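Local coordinates for uncharacterized protein (Novosphingobium aromaticivorans, PDB 2RFR), which is of unknown function but belongs to the SnoaL-like family of the NTF2 clan and has a cystatin-like fold, at residues D47-V52 and T57-A62; S103-C108 and G114-S119; R122-R127 and R133-E138; E138-L141 and A147-A150. All blocks are in the same frame, centred on the assembly; numbering follows the deposited sequence. Where two conformers were deposited one is given.

Contact 1 (D47-V52 and T57-A62); sequences DGEYAV and TAKGRA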
loop_
_atom_site.group_PDB
_atom_site.type_symbol
_atom_site.label_atom_id
_atom_site.label_comp_id
_atom_site.label_asym_id
_atom_site.label_seq_id
_atom_site.Cartn_x
_atom_site.Cartn_y
_atom_site.Cartn_z
ATOM N N ASP A 47 -2.585 14.929 23.053
ATOM C CA ASP A 47 -1.686 16.034 22.752
ATOM C C ASP A 47 -0.769 15.758 21.544
ATOM O O ASP A 47 0.321 16.288 21.413
ATOM C CB ASP A 47 -0.866 16.394 23.989
ATOM C CG ASP A 47 0.085 15.343 24.414
ATOM O OD1 ASP A 47 -0.056 14.186 23.982
ATOM O OD2 ASP A 47 0.935 15.654 25.320
ATOM N N GLY A 48 -1.282 14.958 20.625
ATOM C CA GLY A 48 -0.545 14.620 19.413
ATOM C C GLY A 48 -0.315 15.813 18.509
ATOM O O GLY A 48 -1.018 16.817 18.574
ATOM N N GLU A 49 0.660 15.680 17.603
ATOM C CA GLU A 49 0.995 16.790 16.713
ATOM C C GLU A 49 1.043 16.314 15.264
ATOM O O GLU A 49 1.456 15.188 14.958
ATOM C CB GLU A 49 2.363 17.347 17.081
ATOM C CG GLU A 49 2.426 17.925 18.454
ATOM C CD GLU A 49 3.783 18.525 18.640
ATOM O OE1 GLU A 49 4.833 17.859 18.351
ATOM O OE2 GLU A 49 3.823 19.599 19.216
ATOM N N TYR A 50 0.716 17.246 14.387
ATOM C CA TYR A 50 0.849 17.057 12.954
ATOM C C TYR A 50 1.527 18.306 12.404
ATOM O O TYR A 50 0.949 19.407 12.426
ATOM C CB TYR A 50 -0.518 16.830 12.327
ATOM C CG TYR A 50 -0.523 16.463 10.844
ATOM C CD1 TYR A 50 0.633 16.274 10.068
ATOM C CD2 TYR A 50 -1.756 16.152 10.230
ATOM C CE1 TYR A 50 0.555 15.974 8.696
ATOM C CE2 TYR A 50 -1.818 15.842 8.872
ATOM C CZ TYR A 50 -0.652 15.731 8.119
ATOM O OH TYR A 50 -0.666 15.424 6.759
ATOM N N ALA A 51 2.766 18.130 11.956
ATOM C CA ALA A 51 3.650 19.175 11.454
ATOM C C ALA A 51 3.884 19.001 9.971
ATOM O O ALA A 51 4.127 17.890 9.501
ATOM C CB ALA A 51 4.968 19.160 12.228
ATOM N N VAL A 52 3.796 20.094 9.249
ATOM C CA VAL A 52 4.045 20.145 7.809
ATOM C C VAL A 52 4.958 21.347 7.603
ATOM O O VAL A 52 4.672 22.420 8.079
ATOM C CB VAL A 52 2.745 20.238 6.958
ATOM C CG1 VAL A 52 3.121 20.231 5.478
ATOM C CG2 VAL A 52 1.780 19.095 7.296
ATOM N N THR A 57 2.038 24.129 13.139
ATOM C CA THR A 57 1.829 22.774 13.642
ATOM C C THR A 57 0.508 22.671 14.324
ATOM O O THR A 57 0.128 23.572 15.122
ATOM C CB THR A 57 2.915 22.407 14.598
ATOM O OG1 THR A 57 4.157 22.499 13.884
ATOM C CG2 THR A 57 2.732 21.053 15.219
ATOM N N ALA A 58 -0.269 21.627 14.040
ATOM C CA ALA A 58 -1.499 21.322 14.747
ATOM C C ALA A 58 -1.139 20.511 15.961
ATOM O O ALA A 58 -0.584 19.421 15.851
ATOM C CB ALA A 58 -2.432 20.534 13.833
ATOM N N LYS A 59 -1.410 21.074 17.138
ATOM C CA LYS A 59 -1.100 20.446 18.425
ATOM C C LYS A 59 -2.377 20.155 19.197
ATOM O O LYS A 59 -3.132 21.089 19.522
ATOM C CB LYS A 59 -0.199 21.372 19.257
ATOM C CG LYS A 59 1.055 21.883 18.488
ATOM C CD LYS A 59 2.074 22.513 19.355
ATOM C CE LYS A 59 3.367 22.689 18.591
ATOM N NZ LYS A 59 4.343 23.450 19.489
ATOM N N GLY A 60 -2.607 18.883 19.488
ATOM C CA GLY A 60 -3.775 18.438 20.188
ATOM C C GLY A 60 -4.898 18.020 19.243
ATOM O O GLY A 60 -4.999 18.481 18.115
ATOM N N ARG A 61 -5.777 17.171 19.746
ATOM C CA ARG A 61 -6.808 16.597 18.913
ATOM C C ARG A 61 -7.708 17.685 18.317
ATOM O O ARG A 61 -8.120 17.563 17.166
ATOM C CB ARG A 61 -7.640 15.554 19.666
ATOM C CG ARG A 61 -6.931 14.280 19.852
ATOM C CD ARG A 61 -7.833 13.257 20.550
ATOM N NE ARG A 61 -7.154 11.997 20.721
ATOM C CZ ARG A 61 -7.612 11.044 21.478
ATOM N NH1 ARG A 61 -8.794 11.181 22.102
ATOM N NH2 ARG A 61 -6.893 9.946 21.615
ATOM N N ALA A 62 -8.061 18.727 19.081
ATOM C CA ALA A 62 -8.961 19.733 18.558
ATOM C C ALA A 62 -8.337 20.401 17.344
ATOM O O ALA A 62 -9.012 20.623 16.322
ATOM C CB ALA A 62 -9.340 20.799 19.633
HETATM O O HOH W 1 4.386 22.408 11.150
#

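Contact 2 (S103-C108 and G114-S119); sequences SVVFRC and GSHRVS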
loop_
_atom_site.group_PDB
_atom_site.type_symbol
_atom_site.label_atom_id
_atom_site.label_comp_id
_atom_site.label_asym_id
_atom_site.label_seq_id
_atom_site.Cartn_x
_atom_site.Cartn_y
_atom_site.Cartn_z
ATOM N N SER A 103 3.023 9.987 0.711
ATOM C CA SER A 103 1.615 10.338 0.503
ATOM C C SER A 103 1.465 11.193 -0.739
ATOM O O SER A 103 2.321 12.016 -1.044
ATOM C CB SER A 103 1.054 11.021 1.748
ATOM O OG SER A 103 1.707 12.245 2.072
ATOM N N VAL A 104 0.396 10.955 -1.448
ATOM C CA VAL A 104 0.014 11.758 -2.590
ATOM C C VAL A 104 -1.396 12.256 -2.354
ATOM O O VAL A 104 -2.276 11.445 -2.038
ATOM C CB VAL A 104 0.105 10.961 -3.929
ATOM C CG1 VAL A 104 -0.336 11.834 -5.104
ATOM C CG2 VAL A 104 1.514 10.409 -4.101
ATOM N N VAL A 105 -1.595 13.541 -2.533
ATOM C CA VAL A 105 -2.924 14.097 -2.579
ATOM C C VAL A 105 -3.329 14.227 -4.019
ATOM O O VAL A 105 -2.752 15.036 -4.754
ATOM C CB VAL A 105 -3.051 15.460 -1.847
ATOM C CG1 VAL A 105 -4.495 15.940 -1.894
ATOM C CG2 VAL A 105 -2.529 15.366 -0.430
ATOM N N PHE A 106 -4.268 13.401 -4.459
ATOM C CA PHE A 106 -4.864 13.527 -5.769
ATOM C C PHE A 106 -6.014 14.532 -5.711
ATOM O O PHE A 106 -6.767 14.538 -4.748
ATOM C CB PHE A 106 -5.369 12.187 -6.296
ATOM C CG PHE A 106 -4.278 11.194 -6.571
ATOM C CD1 PHE A 106 -3.618 11.174 -7.804
ATOM C CD2 PHE A 106 -3.887 10.273 -5.599
ATOM C CE1 PHE A 106 -2.601 10.279 -7.994
ATOM C CE2 PHE A 106 -2.884 9.369 -5.812
ATOM C CZ PHE A 106 -2.243 9.361 -7.031
ATOM N N ARG A 107 -6.143 15.377 -6.712
ATOM C CA ARG A 107 -7.174 16.366 -6.773
ATOM C C ARG A 107 -7.791 16.357 -8.150
ATOM O O ARG A 107 -7.079 16.298 -9.165
ATOM C CB ARG A 107 -6.579 17.746 -6.496
ATOM C CG ARG A 107 -7.572 18.919 -6.477
ATOM C CD ARG A 107 -6.805 20.229 -6.360
ATOM N NE ARG A 107 -7.713 21.362 -6.385
ATOM C CZ ARG A 107 -7.437 22.555 -6.866
ATOM N NH1 ARG A 107 -6.242 22.844 -7.328
ATOM N NH2 ARG A 107 -8.363 23.474 -6.881
ATOM N N CYS A 108 -9.122 16.463 -8.202
ATOM C CA CYS A 108 -9.840 16.625 -9.455
ATOM C C CYS A 108 -9.934 18.078 -9.777
ATOM O O CYS A 108 -10.436 18.857 -8.944
ATOM C CB CYS A 108 -11.200 15.941 -9.331
ATOM S SG CYS A 108 -12.175 15.949 -10.839
ATOM N N GLY A 114 -5.136 14.917 -11.041
ATOM C CA GLY A 114 -3.723 15.206 -10.933
ATOM C C GLY A 114 -3.232 14.996 -9.514
ATOM O O GLY A 114 -3.980 14.811 -8.585
ATOM N N SER A 115 -1.925 15.175 -9.397
ATOM C CA SER A 115 -1.192 15.006 -8.154
ATOM C C SER A 115 -0.916 16.373 -7.582
ATOM O O SER A 115 -0.057 17.085 -8.065
ATOM C CB SER A 115 0.088 14.258 -8.409
ATOM O OG SER A 115 -0.208 12.935 -8.813
ATOM N N HIS A 116 -1.730 16.777 -6.613
ATOM C CA HIS A 116 -1.668 18.106 -6.005
ATOM C C HIS A 116 -0.462 18.278 -5.113
ATOM O O HIS A 116 0.187 19.332 -5.102
ATOM C CB HIS A 116 -2.983 18.238 -5.201
ATOM C CG HIS A 116 -3.098 19.449 -4.286
ATOM N ND1 HIS A 116 -3.317 20.730 -4.731
ATOM C CD2 HIS A 116 -3.143 19.504 -2.918
ATOM C CE1 HIS A 116 -3.449 21.513 -3.676
ATOM N NE2 HIS A 116 -3.308 20.800 -2.570
ATOM N N ARG A 117 -0.152 17.250 -4.307
ATOM C CA ARG A 117 1.049 17.234 -3.465
ATOM C C ARG A 117 1.581 15.798 -3.508
ATOM O O ARG A 117 0.808 14.840 -3.553
ATOM C CB ARG A 117 0.732 17.672 -2.012
ATOM C CG ARG A 117 0.371 19.154 -1.874
ATOM C CD ARG A 117 -0.075 19.568 -0.439
ATOM N NE ARG A 117 1.059 19.565 0.524
ATOM C CZ ARG A 117 1.860 20.604 0.822
ATOM N NH1 ARG A 117 1.684 21.800 0.247
ATOM N NH2 ARG A 117 2.819 20.486 1.780
ATOM N N VAL A 118 2.901 15.660 -3.444
ATOM C CA VAL A 118 3.615 14.386 -3.268
ATOM C C VAL A 118 4.596 14.626 -2.140
ATOM O O VAL A 118 5.363 15.582 -2.204
ATOM C CB VAL A 118 4.362 13.973 -4.541
ATOM C CG1 VAL A 118 5.177 12.736 -4.309
ATOM C CG2 VAL A 118 3.393 13.807 -5.720
ATOM N N SER A 119 4.519 13.793 -1.097
ATOM C CA SER A 119 5.187 14.070 0.173
ATOM C C SER A 119 5.812 12.862 0.792
ATOM O O SER A 119 5.378 11.712 0.585
ATOM C CB SER A 119 4.185 14.635 1.161
ATOM O OG SER A 119 3.550 15.832 0.643
HETATM O O HOH W 2 -3.774 21.434 -7.319
#

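Contact 3 (R122-R127 and R133-E138); sequences RWTFRR and RAVRRE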
loop_
_atom_site.group_PDB
_atom_site.type_symbol
_atom_site.label_atom_id
_atom_site.label_comp_id
_atom_site.label_asym_id
_atom_site.label_seq_id
_atom_site.Cartn_x
_atom_site.Cartn_y
_atom_site.Cartn_z
ATOM N N ARG A 122 7.003 10.961 8.140
ATOM C CA ARG A 122 7.507 10.213 9.260
ATOM C C ARG A 122 6.522 10.308 10.394
ATOM O O ARG A 122 6.107 11.397 10.782
ATOM C CB ARG A 122 8.854 10.787 9.745
ATOM C CG ARG A 122 9.461 9.903 10.842
ATOM C CD ARG A 122 10.746 10.482 11.303
ATOM N NE ARG A 122 11.770 10.242 10.332
ATOM C CZ ARG A 122 12.938 9.681 10.581
ATOM N NH1 ARG A 122 13.255 9.261 11.801
ATOM N NH2 ARG A 122 13.810 9.573 9.593
ATOM N N TRP A 123 6.133 9.153 10.921
ATOM C CA TRP A 123 5.152 9.037 12.000
ATOM C C TRP A 123 5.817 8.391 13.195
ATOM O O TRP A 123 6.616 7.477 13.033
ATOM C CB TRP A 123 4.038 8.123 11.579
ATOM C CG TRP A 123 3.148 8.463 10.448
ATOM C CD1 TRP A 123 3.449 8.421 9.117
ATOM C CD2 TRP A 123 1.751 8.762 10.530
ATOM N NE1 TRP A 123 2.333 8.690 8.394
ATOM C CE2 TRP A 123 1.259 8.860 9.214
ATOM C CE3 TRP A 123 0.871 8.948 11.571
ATOM C CZ2 TRP A 123 -0.059 9.137 8.944
ATOM C CZ3 TRP A 123 -0.457 9.193 11.300
ATOM C CH2 TRP A 123 -0.914 9.250 10.001
ATOM N N THR A 124 5.468 8.828 14.379
ATOM C CA THR A 124 5.793 8.155 15.622
ATOM C C THR A 124 4.530 7.749 16.318
ATOM O O THR A 124 3.487 8.393 16.173
ATOM C CB THR A 124 6.657 8.989 16.497
ATOM O OG1 THR A 124 5.946 10.142 16.884
ATOM C CG2 THR A 124 7.980 9.383 15.872
ATOM N N PHE A 125 4.624 6.668 17.104
ATOM C CA PHE A 125 3.474 6.066 17.772
ATOM C C PHE A 125 3.860 5.658 19.175
ATOM O O PHE A 125 5.024 5.406 19.477
ATOM C CB PHE A 125 2.992 4.820 17.021
ATOM C CG PHE A 125 2.673 5.030 15.580
ATOM C CD1 PHE A 125 3.653 4.955 14.660
ATOM C CD2 PHE A 125 1.416 5.369 15.157
ATOM C CE1 PHE A 125 3.384 5.174 13.317
ATOM C CE2 PHE A 125 1.116 5.611 13.805
ATOM C CZ PHE A 125 2.138 5.534 12.894
ATOM N N ARG A 126 2.838 5.476 19.996
ATOM C CA ARG A 126 3.054 4.825 21.284
ATOM C C ARG A 126 1.896 3.953 21.656
ATOM O O ARG A 126 0.778 4.146 21.255
ATOM C CB ARG A 126 3.415 5.810 22.344
ATOM C CG ARG A 126 2.355 6.614 22.849
ATOM C CD ARG A 126 2.880 7.258 24.170
ATOM N NE ARG A 126 1.857 8.118 24.658
ATOM C CZ ARG A 126 1.825 9.450 24.584
ATOM N NH1 ARG A 126 2.832 10.168 24.085
ATOM N NH2 ARG A 126 0.762 10.050 25.087
ATOM N N ARG A 127 2.220 2.957 22.463
ATOM C CA ARG A 127 1.223 2.028 22.957
ATOM C C ARG A 127 0.504 2.717 24.080
ATOM O O ARG A 127 1.124 3.066 25.046
ATOM C CB ARG A 127 1.921 0.758 23.474
ATOM C CG ARG A 127 0.947 -0.376 23.789
ATOM C CD ARG A 127 1.669 -1.484 24.610
ATOM N NE ARG A 127 2.891 -1.965 23.948
ATOM C CZ ARG A 127 2.881 -2.820 22.910
ATOM N NH1 ARG A 127 1.745 -3.377 22.438
ATOM N NH2 ARG A 127 4.027 -3.191 22.356
ATOM N N ARG A 133 -1.462 4.527 19.250
ATOM C CA ARG A 133 -1.910 5.834 18.755
ATOM C C ARG A 133 -0.719 6.611 18.224
ATOM O O ARG A 133 0.418 6.423 18.659
ATOM C CB ARG A 133 -2.559 6.651 19.892
ATOM C CG ARG A 133 -3.828 6.096 20.468
ATOM C CD ARG A 133 -5.004 6.162 19.531
ATOM N NE ARG A 133 -6.233 5.661 20.129
ATOM C CZ ARG A 133 -6.613 4.403 20.142
ATOM N NH1 ARG A 133 -5.852 3.437 19.681
ATOM N NH2 ARG A 133 -7.772 4.079 20.682
ATOM N N ALA A 134 -0.972 7.484 17.253
ATOM C CA ALA A 134 0.036 8.364 16.751
ATOM C C ALA A 134 0.432 9.419 17.776
ATOM O O ALA A 134 -0.413 9.953 18.514
ATOM C CB ALA A 134 -0.463 9.061 15.442
ATOM N N VAL A 135 1.708 9.756 17.814
ATOM C CA VAL A 135 2.228 10.830 18.667
ATOM C C VAL A 135 2.541 12.043 17.827
ATOM O O VAL A 135 2.007 13.115 18.060
ATOM C CB VAL A 135 3.443 10.351 19.452
ATOM C CG1 VAL A 135 4.087 11.529 20.245
ATOM C CG2 VAL A 135 3.040 9.200 20.382
ATOM N N ARG A 136 3.363 11.893 16.795
ATOM C CA ARG A 136 3.712 12.997 15.906
ATOM C C ARG A 136 3.742 12.480 14.480
ATOM O O ARG A 136 4.289 11.410 14.180
ATOM C CB ARG A 136 5.071 13.578 16.286
ATOM C CG ARG A 136 5.464 14.785 15.473
ATOM C CD ARG A 136 6.677 15.498 16.113
ATOM N NE ARG A 136 7.240 16.585 15.319
ATOM C CZ ARG A 136 6.935 17.895 15.361
ATOM N NH1 ARG A 136 6.023 18.354 16.149
ATOM N NH2 ARG A 136 7.557 18.728 14.531
ATOM N N ARG A 137 3.201 13.282 13.556
ATOM C CA ARG A 137 3.384 13.045 12.121
ATOM C C ARG A 137 4.062 14.289 11.584
ATOM O O ARG A 137 3.648 15.403 11.891
ATOM C CB ARG A 137 2.031 12.874 11.424
ATOM C CG ARG A 137 2.128 12.614 9.906
ATOM C CD ARG A 137 0.770 12.500 9.301
ATOM N NE ARG A 137 0.901 12.390 7.841
ATOM C CZ ARG A 137 -0.144 12.284 7.051
ATOM N NH1 ARG A 137 -1.368 12.297 7.522
ATOM N NH2 ARG A 137 0.058 12.151 5.774
ATOM N N GLU A 138 5.078 14.080 10.745
ATOM C CA GLU A 138 5.761 15.152 10.051
ATOM C C GLU A 138 5.699 14.826 8.560
ATOM O O GLU A 138 5.964 13.720 8.138
ATOM C CB GLU A 138 7.232 15.198 10.477
ATOM C CG GLU A 138 7.448 15.582 11.944
ATOM C CD GLU A 138 8.830 15.379 12.424
ATOM O OE1 GLU A 138 9.560 14.514 11.935
ATOM O OE2 GLU A 138 9.171 16.032 13.405
HETATM O O HOH W 3 7.092 12.074 13.467
#

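Contact 4 (E138-L141 and A147-A150); sequences ENAL and AARA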
loop_
_atom_site.group_PDB
_atom_site.type_symbol
_atom_site.label_atom_id
_atom_site.label_comp_id
_atom_site.label_asym_id
_atom_site.label_seq_id
_atom_site.Cartn_x
_atom_site.Cartn_y
_atom_site.Cartn_z
ATOM N N GLU A 138 5.078 14.080 10.745
ATOM C CA GLU A 138 5.761 15.152 10.051
ATOM C C GLU A 138 5.699 14.826 8.560
ATOM O O GLU A 138 5.964 13.720 8.138
ATOM C CB GLU A 138 7.232 15.198 10.477
ATOM C CG GLU A 138 7.448 15.582 11.944
ATOM C CD GLU A 138 8.830 15.379 12.424
ATOM O OE1 GLU A 138 9.560 14.514 11.935
ATOM O OE2 GLU A 138 9.171 16.032 13.405
ATOM N N ASN A 139 5.495 15.872 7.773
ATOM C CA ASN A 139 5.284 15.740 6.361
ATOM C C ASN A 139 5.990 16.897 5.630
ATOM O O ASN A 139 6.078 18.022 6.140
ATOM C CB ASN A 139 3.745 15.675 6.208
ATOM C CG ASN A 139 3.239 15.928 4.852
ATOM O OD1 ASN A 139 3.274 17.041 4.374
ATOM N ND2 ASN A 139 2.668 14.888 4.237
ATOM N N ALA A 140 6.554 16.617 4.453
ATOM C CA ALA A 140 7.220 17.637 3.644
ATOM C C ALA A 140 7.100 17.208 2.183
ATOM O O ALA A 140 7.096 16.016 1.847
ATOM C CB ALA A 140 8.677 17.791 4.034
ATOM N N LEU A 141 7.056 18.177 1.281
ATOM C CA LEU A 141 6.942 17.894 -0.139
ATOM C C LEU A 141 8.221 17.296 -0.706
ATOM O O LEU A 141 9.310 17.822 -0.448
ATOM C CB LEU A 141 6.657 19.197 -0.910
ATOM C CG LEU A 141 5.296 19.839 -0.666
ATOM C CD1 LEU A 141 5.273 21.207 -1.339
ATOM C CD2 LEU A 141 4.181 18.942 -1.204
ATOM N N ALA A 147 14.031 18.555 3.742
ATOM C CA ALA A 147 13.263 17.949 4.854
ATOM C C ALA A 147 12.593 16.667 4.398
ATOM O O ALA A 147 12.509 15.722 5.207
ATOM C CB ALA A 147 12.219 18.945 5.401
ATOM N N ALA A 148 12.091 16.605 3.172
ATOM C CA ALA A 148 11.369 15.421 2.768
ATOM C C ALA A 148 12.320 14.230 2.733
ATOM O O ALA A 148 11.928 13.140 3.109
ATOM C CB ALA A 148 10.686 15.658 1.421
ATOM N N ARG A 149 13.519 14.423 2.185
ATOM C CA ARG A 149 14.486 13.330 2.170
ATOM C C ARG A 149 14.860 12.875 3.559
ATOM O O ARG A 149 14.963 11.663 3.852
ATOM C CB ARG A 149 15.751 13.724 1.416
ATOM C CG ARG A 149 15.456 13.912 -0.062
ATOM C CD ARG A 149 16.743 14.068 -0.882
ATOM N NE ARG A 149 17.463 15.279 -0.493
ATOM C CZ ARG A 149 17.211 16.496 -0.963
ATOM N NH1 ARG A 149 16.324 16.703 -1.893
ATOM N NH2 ARG A 149 17.913 17.538 -0.525
ATOM N N ALA A 150 15.018 13.819 4.486
ATOM C CA ALA A 150 15.340 13.474 5.874
ATOM C C ALA A 150 14.267 12.722 6.578
ATOM O O ALA A 150 14.562 11.853 7.408
ATOM C CB ALA A 150 15.725 14.767 6.675
#

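Contact 1 (D47-V52 and T57-A62)
Glu49 and Lys59 lie side by side on one face of a short antiparallel hairpin, their chains running out the same way. Glu49 has CG beside its backbone N (chi1 -63°) and stays extended beyond it, as Lys59 does. The carboxylate therefore reaches the aliphatic end of the lysine, with Glu49 OE2 3.2 Å from Lys59 CE. The salt bridge from Glu49 OE2 to Lys59 NZ is long, 3.9 Å. Both approaches rest on one of two Lys59 conformers. Arg136 of the neighbouring strand 131-141 is the stronger partner and takes Glu49 OE1.

The other face carries Tyr50 and Ala58, whose CB atoms are 4.4 Å apart. The tyrosine ring leads away from Ala58, and Leu67 of helix 61-69 touches both side chains. Tyr50 and Ala58 form a hydrogen-bonded pair, with Tyr50 N 2.9 Å from Ala58 O. Ala58 N returns a bond to Tyr50 O, 3.0 Å. Gly60 N adds a nearly straight bond (168°) to Gly48 O. Gly60 is the N-cap of the helix, and at its backbone angles a CB would jam against the carbonyl O of Lys59. At the other end Thr57 CG2 lies 3.7 Å from Tyr50 O. Thr57 OG1 shares a water with Val52 N.

The backbone bonds thus hold the hairpin. The loose Glu49-Lys59 pair probably adds little, and the glutamate charge is more firmly matched by Arg136.

Contact 2 (S103-C108 and G114-S119)
This is an antiparallel beta hairpin pairing of Ser103-Cys108 with Gly114-Ser119, interrupted by a classic beta bulge, in the part of the sheet that meets the other two subunits. His116 and Arg117 both face Val105. Val105 O takes a 2.7 Å bond from His116 N and a weak one from Arg117 N, 3.4 Å away. Regular pairs flank the bulge, Ser103 with Ser119 and Arg107 with Gly114.

On one face, Val104 CG1 sits 3.6 Å above the plane of the Phe106 ring, toward its rim. Val104 also meets Val118, CG2 to CG2 at 4.2 Å. Val104 packs on Phe106 of the second subunit, and Phe106 on Ser115 of the third. A serine in place of Phe106 would probably leave Val104 CG1 without its ring and open a gap at the interface.

On the other face, CG anti to the backbone N (chi1 171°) lays the His116 ring along Val105, CD2 3.9 Å from Val105 CG1. His116 ND1 and Arg107 NH1 share a water lying in both their planes, while Arg107 NE makes a salt bridge to Asp79.

The Val104-Phe106 face is thus mainly apolar and meets other subunits; the other adds water and a salt bridge to apolar packing.

Contact 3 (R122-R127 and R133-E138)
Trp123 packs on Arg137 across an antiparallel hairpin with a classic beta bulge, in the curved sheet of the cystatin-like fold. The backbone bonds come first. Arg122 pairs with Glu138, and Arg126 with Arg133. At the bulge Val135 and Arg136 both face Thr124: Val135 N gives Thr124 O a straight 2.8 Å bond from above the carbonyl plane. Arg136 N instead makes a weak bond to Thr124 OG1, 3.1 Å.

The ring contact is a CH-pi one. Arg137 runs extended over one face of the indole, its CD 3.6 Å from the centroid of the Trp123 six-membered ring. The guanidinium is nearly parallel to the ring, 14° off. With an alanine instead of Trp123, one face of the arginine chain would probably be bared, leaving Asn121 and the cation-pi partner Tyr28 to fix it.

Apolar contacts follow. Ala134 CB lies at the indole edge, 4.1 Å from Trp123 CE3, and also meets the Phe125 ring. Helix 5-33 covers Phe125.

On the face of Arg122, Thr124 and Arg136, a salt bridge forms within one strand. Arg136, whose stronger partner is Glu49, bonds Glu138 OE2 through NE at 2.8 Å. On the same face one water bridges the strands, donating to both Arg122 O and Arg136 O, 2.9 and 3.0 Å away.

Contact 4 (E138-L141 and A147-A150)
Ala147 opens the contact by meeting Ala140 methyl to methyl, CB to CB at 4.0 Å. It stands on the first turn of the C-terminal helix 146-152, and its CB points toward the end of strand 131-141. Val53 touches both of these alanines.

Ala148 carries most of the contact. Its CB lies 3.9 Å from Ala140 CB. The same methyl also sits against two backbone carbonyls, 3.6 Å from Ala140 O and 3.2 Å from Leu141 O. The last approach is tight. In turn, Ala140 CB rests on the helix backbone, 3.7 Å from Ala148 N. Such small side chains let helix and strand come close, with CA atoms of Ala140 and Ala148 4.8 Å apart. Leu141 O also takes a hydrogen bond from Ser145 OG, just before the helix.

Arg149 turns away from the strand to pack on Asp33 of the second subunit, and Ala150 O takes a weak bond from Arg122 NH2.

The pairing is plain alanine packing. It is a strand-loop-helix connection that folds the C-terminal helix back against the strand that comes last in the chain, within the cystatin-like sheet.

Overall arrangement
All four contacts build on one six-stranded sheet. From contact centre to chain centre, contact 3 is the most central, about 8 Å, and it brings the buried aromatics Trp123 and Phe125 into the core. Contacts 1, 2 and 4 lie farther out, at about 12, 15 and 13 Å; contacts 1 and 2 carry exposed polar or charged side chains. Strand 112-128 serves contacts 2 and 3, and strand 131-141 contacts 3 and 4, which share Glu138. Contact 1 adjoins contact 3 because strands 48-52 and 131-141 are neighbours. Contacts 1 to 3 are hairpins held by backbone bonds, whereas contact 4 is alanine packing. Contacts 2 and 4 reach the second subunit, and contact 2 also the third; no other chain touches contacts 1 and 3.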